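Local atomic coordinates of alkaline phosphatase D (Bacillus subtilis, PDB entry 2YEQ), a protein that hydrolyses phosphate esters, acting as an alkaline phosphatase and phosphodiesterase through an active site that holds iron(III) and calcium. Residues A[130-135]-A[409-414]; A[333-338]-A[402-407]. All blocks are in the same frame, centred on the assembly; numbering follows the deposited sequence.

Interaction 1. Residues A[130-135]-A[409-414]; sequences GYYTAY and SITSGG
Ile410 drives its side chain against the start of helix 133-138, where Tyr135 and Ala134 receive it. Ile410 CD1 lies over one face of the Tyr135 ring, 4.0 Å from its centroid and 19° off the normal, a CH-pi contact displaced toward the rim at CZ. The same methyl meets Ala134 CB at 3.6 Å; the small alanine lets the loop come close to the helix. The other branch, CG2, stands anti to the backbone N of Ile410 (CG1 being at chi1 -69°), which sets it between the two rings: it touches Tyr135 CE2 and lies 4.0 Å from Tyr132 CD1. Branching at CB suits isoleucine to this place between two tyrosines. Thr411 CG2 approaches the edge of the Tyr132 ring, in its plane, 3.8 Å from CD1, and also packs against the carbonyl oxygens of Gly130 and Tyr131.

This is the iron side of the calcineurin-like metallophosphatase domain: the loop after strand 400-406 runs beside the one carrying the iron ligand Cys124, and the side chain of Thr411 is about 8 Å from the iron(III) ion.

Polar joining across the contact goes through a bridging water. It donates to Tyr131 O (2.7 Å) and Ile410 O (2.9 Å) and accepts from Ala134 N (3.0 Å), so that it satisfies an amide of the first helical turn together with two loop carbonyls. The hydroxyls turn to the metal-bearing loop instead: Tyr132 OH bonds with the backbone O of Gln125, Tyr135 OH with its side-chain OE1, and Thr411 OG1 with the carbonyl of Gln126. Arg169 makes a cation-pi contact with the Tyr132 ring.

Interaction 2. Residues A[333-338]-A[402-407]; sequences FFAKWN and GAEFVG
Glu404 reaches out from its strand and grips two consecutive amides of the loop, those of Phe334 and Ala335, one with each carboxylate oxygen. Its chain is extended throughout, with CG anti to the backbone N (chi1 -177°) and CD anti beyond it, which gives the length needed to span the gap between the backbones. Phe334 N donates to OE2 at 2.9 Å, arriving on the syn side but 26° out of the carboxylate plane. Ala335 N donates to OE1, also at 2.9 Å, and comes from above that plane. Held at both oxygens, the carboxylate has little freedom to rotate, and Thr378 OG1 gives OE2 a further partner. A glutamate suits this buried place because its two acceptors match two adjacent N-H groups; those bonds probably help to stabilise its negative charge.

The Phe333 ring is turned steeply to the carboxylate, the two planes 71° apart, and OE1 approaches it obliquely at 4.0 Å from CE1. Val406, two residues along from Glu404 and therefore on the same side of the strand, places CG2 over one face of this ring, 4.0 Å from CE2. Trp337 covers the opposite face, its CD2 3.5 Å above the ring plane and over the centre, so that the ring is sandwiched between valine and indole. Phe334 CB lies 3.3 Å from Glu404 OE2 and Ala335 CB the same distance from Glu404 OE1, while the Phe334 ring leads away to meet Trp352 edge-to-face.

Strand 400-406 runs between strands 374-378 and 384-390 of a mixed beta-sheet, and the loop following strand 325-329 crosses one face of it, with Phe334 on Val376 and Leu389 and Ala335 on Ser387 and Leu389.

In the fold
Both contacts are buried, and both use the same part of the chain: strand 400-406 supplies one side of interaction 2, and the loop leaving it supplies one side of interaction 1, their centres 22 Å apart. Interaction 2 ties a loop to a regular strand, and its chemistry is a carboxylate, probably charged, accepting bonds directly from backbone amides. Interaction 1 joins the 409-414 loop, the part near the iron, to the beginning of a helix, relying on apolar packing and a shared water. Aromatic rings take part in both: tyrosines in interaction 1, whose hydroxyls bond to Gln125 in the loop that carries Cys124, and phenylalanines in interaction 2, where the loop packs on the strands.

Interaction 1. Residues A[130-135]-A[409-414]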
# COMPACT_ATOMS: atom_id res chain seq x y z
N GLY A 130 8.39 -14.74 -2.26
CA GLY A 130 8.50 -15.32 -0.93
C GLY A 130 7.16 -15.59 -0.31
O GLY A 130 6.12 -15.31 -0.90
N TYR A 131 7.23 -16.17 0.89
CA TYR A 131 6.09 -16.45 1.74
C TYR A 131 5.70 -15.20 2.50
O TYR A 131 6.54 -14.31 2.74
CB TYR A 131 6.40 -17.70 2.64
CG TYR A 131 6.54 -18.91 1.75
CD1 TYR A 131 5.42 -19.57 1.25
CD2 TYR A 131 7.79 -19.29 1.27
CE1 TYR A 131 5.54 -20.64 0.36
CE2 TYR A 131 7.93 -20.33 0.38
CZ TYR A 131 6.79 -21.00 -0.08
OH TYR A 131 6.95 -22.01 -0.99
N TYR A 132 4.43 -15.12 2.85
CA TYR A 132 3.83 -14.01 3.56
C TYR A 132 3.94 -14.11 5.11
O TYR A 132 3.06 -13.69 5.86
CB TYR A 132 2.37 -13.86 3.13
CG TYR A 132 2.15 -13.41 1.66
CD1 TYR A 132 3.19 -12.92 0.87
CD2 TYR A 132 0.87 -13.44 1.11
CE1 TYR A 132 2.95 -12.51 -0.47
CE2 TYR A 132 0.62 -13.04 -0.18
CZ TYR A 132 1.66 -12.58 -0.98
OH TYR A 132 1.37 -12.17 -2.27
N THR A 133 5.09 -14.57 5.56
CA THR A 133 5.43 -14.57 6.98
C THR A 133 5.21 -13.19 7.63
O THR A 133 4.76 -13.10 8.77
CB THR A 133 6.86 -14.99 7.15
OG1 THR A 133 7.13 -16.09 6.28
CG2 THR A 133 7.18 -15.37 8.64
N ALA A 134 5.49 -12.11 6.89
CA ALA A 134 5.26 -10.77 7.43
C ALA A 134 3.85 -10.60 7.94
O ALA A 134 3.64 -9.97 8.99
CB ALA A 134 5.61 -9.64 6.39
N TYR A 135 2.86 -11.13 7.21
CA TYR A 135 1.47 -10.98 7.62
C TYR A 135 1.08 -11.90 8.80
O TYR A 135 0.18 -11.56 9.57
CB TYR A 135 0.53 -11.21 6.45
CG TYR A 135 0.44 -10.05 5.48
CD1 TYR A 135 0.07 -8.79 5.91
CD2 TYR A 135 0.71 -10.22 4.12
CE1 TYR A 135 -0.02 -7.73 5.05
CE2 TYR A 135 0.61 -9.15 3.22
CZ TYR A 135 0.25 -7.90 3.69
OH TYR A 135 0.13 -6.81 2.86
N SER A 409 9.32 -3.91 1.37
CA SER A 409 8.29 -4.75 0.79
C SER A 409 8.00 -5.97 1.69
O SER A 409 8.88 -6.44 2.43
CB SER A 409 8.81 -5.25 -0.54
OG SER A 409 10.13 -5.74 -0.43
N ILE A 410 6.77 -6.46 1.60
CA ILE A 410 6.34 -7.71 2.26
C ILE A 410 7.16 -8.88 1.73
O ILE A 410 7.63 -9.71 2.52
CB ILE A 410 4.84 -7.93 2.04
CG1 ILE A 410 4.03 -6.89 2.81
CG2 ILE A 410 4.41 -9.37 2.38
CD1 ILE A 410 3.90 -7.16 4.37
N THR A 411 7.35 -8.95 0.40
CA THR A 411 8.21 -9.96 -0.22
C THR A 411 9.04 -9.52 -1.43
O THR A 411 10.04 -10.14 -1.74
CB THR A 411 7.37 -11.14 -0.76
OG1 THR A 411 6.29 -10.61 -1.54
CG2 THR A 411 6.84 -12.02 0.41
N SER A 412 8.60 -8.51 -2.17
CA SER A 412 9.21 -8.21 -3.49
C SER A 412 10.69 -8.00 -3.32
O SER A 412 11.13 -7.25 -2.43
CB SER A 412 8.59 -6.97 -4.13
OG SER A 412 7.19 -7.10 -4.19
N GLY A 413 11.46 -8.73 -4.13
CA GLY A 413 12.91 -8.63 -4.13
C GLY A 413 13.61 -9.76 -3.41
O GLY A 413 14.81 -9.97 -3.60
N GLY A 414 12.88 -10.52 -2.60
CA GLY A 414 13.48 -11.71 -1.98
C GLY A 414 14.11 -11.40 -0.63
O GLY A 414 13.72 -10.44 0.05
O HOH W 1 6.51 -11.92 4.07

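Interaction 2. Residues A[333-338]-A[402-407]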
# COMPACT_ATOMS: atom_id res chain seq x y z
N PHE A 333 8.62 7.28 -3.48
CA PHE A 333 9.67 8.00 -2.74
C PHE A 333 9.52 9.52 -2.87
O PHE A 333 9.60 10.08 -3.97
CB PHE A 333 11.01 7.52 -3.20
CG PHE A 333 12.12 7.62 -2.17
CD1 PHE A 333 12.67 8.85 -1.85
CD2 PHE A 333 12.63 6.48 -1.58
CE1 PHE A 333 13.73 8.93 -0.90
CE2 PHE A 333 13.69 6.56 -0.67
CZ PHE A 333 14.22 7.80 -0.32
N PHE A 334 9.31 10.19 -1.73
CA PHE A 334 9.01 11.62 -1.70
C PHE A 334 10.25 12.51 -1.52
O PHE A 334 10.34 13.59 -2.14
CB PHE A 334 8.02 11.90 -0.58
CG PHE A 334 7.55 13.32 -0.51
CD1 PHE A 334 6.49 13.74 -1.30
CD2 PHE A 334 8.14 14.23 0.37
CE1 PHE A 334 6.04 15.06 -1.23
CE2 PHE A 334 7.70 15.54 0.43
CZ PHE A 334 6.66 15.96 -0.36
N ALA A 335 11.18 12.10 -0.66
CA ALA A 335 12.36 12.90 -0.38
C ALA A 335 13.30 12.92 -1.58
O ALA A 335 13.18 12.10 -2.49
CB ALA A 335 13.09 12.40 0.87
N LYS A 336 14.24 13.88 -1.56
CA LYS A 336 15.35 13.89 -2.50
C LYS A 336 16.12 12.58 -2.39
O LYS A 336 16.43 12.12 -1.29
CB LYS A 336 16.28 15.10 -2.23
CG LYS A 336 17.55 15.15 -3.06
CD LYS A 336 18.45 16.36 -2.63
CE LYS A 336 19.91 16.22 -3.09
NZ LYS A 336 20.72 15.19 -2.36
N TRP A 337 16.49 12.01 -3.54
CA TRP A 337 17.07 10.68 -3.57
C TRP A 337 18.03 10.56 -4.72
O TRP A 337 17.78 9.86 -5.73
CB TRP A 337 15.91 9.67 -3.66
CG TRP A 337 16.20 8.24 -3.32
CD1 TRP A 337 17.11 7.76 -2.46
CD2 TRP A 337 15.47 7.10 -3.82
NE1 TRP A 337 17.03 6.39 -2.39
CE2 TRP A 337 16.03 5.96 -3.22
CE3 TRP A 337 14.42 6.94 -4.73
CZ2 TRP A 337 15.58 4.68 -3.50
CZ3 TRP A 337 13.98 5.67 -5.01
CH2 TRP A 337 14.54 4.55 -4.39
N ASN A 338 19.16 11.25 -4.57
CA ASN A 338 20.17 11.36 -5.64
C ASN A 338 21.08 10.17 -5.68
O ASN A 338 21.82 9.93 -4.73
CB ASN A 338 20.98 12.65 -5.45
CG ASN A 338 21.94 12.94 -6.60
OD1 ASN A 338 22.00 12.21 -7.63
ND2 ASN A 338 22.68 14.03 -6.45
N GLY A 402 8.78 17.97 8.55
CA GLY A 402 8.25 16.63 8.81
C GLY A 402 9.23 15.54 8.57
O GLY A 402 10.44 15.75 8.57
N ALA A 403 8.70 14.34 8.32
CA ALA A 403 9.51 13.15 8.10
C ALA A 403 8.84 12.22 7.09
O ALA A 403 7.62 12.25 6.95
CB ALA A 403 9.71 12.39 9.41
N GLU A 404 9.65 11.42 6.42
CA GLU A 404 9.17 10.36 5.53
C GLU A 404 9.62 9.00 6.04
O GLU A 404 10.80 8.80 6.30
CB GLU A 404 9.70 10.54 4.09
CG GLU A 404 9.14 9.47 3.14
CD GLU A 404 9.59 9.58 1.67
OE1 GLU A 404 10.68 10.15 1.37
OE2 GLU A 404 8.86 8.99 0.82
N PHE A 405 8.67 8.07 6.14
CA PHE A 405 8.98 6.68 6.42
C PHE A 405 8.64 5.84 5.20
O PHE A 405 7.46 5.68 4.85
CB PHE A 405 8.14 6.22 7.63
CG PHE A 405 8.40 7.06 8.85
CD1 PHE A 405 9.64 7.01 9.46
CD2 PHE A 405 7.46 7.94 9.32
CE1 PHE A 405 9.93 7.82 10.57
CE2 PHE A 405 7.75 8.77 10.46
CZ PHE A 405 8.99 8.69 11.06
N VAL A 406 9.67 5.31 4.57
CA VAL A 406 9.55 4.47 3.41
C VAL A 406 9.62 3.03 3.89
O VAL A 406 10.61 2.59 4.44
CB VAL A 406 10.70 4.70 2.40
CG1 VAL A 406 10.55 3.80 1.15
CG2 VAL A 406 10.77 6.22 2.02
N GLY A 407 8.54 2.30 3.71
CA GLY A 407 8.55 0.90 4.10
C GLY A 407 9.10 -0.04 3.09
O GLY A 407 8.86 0.09 1.88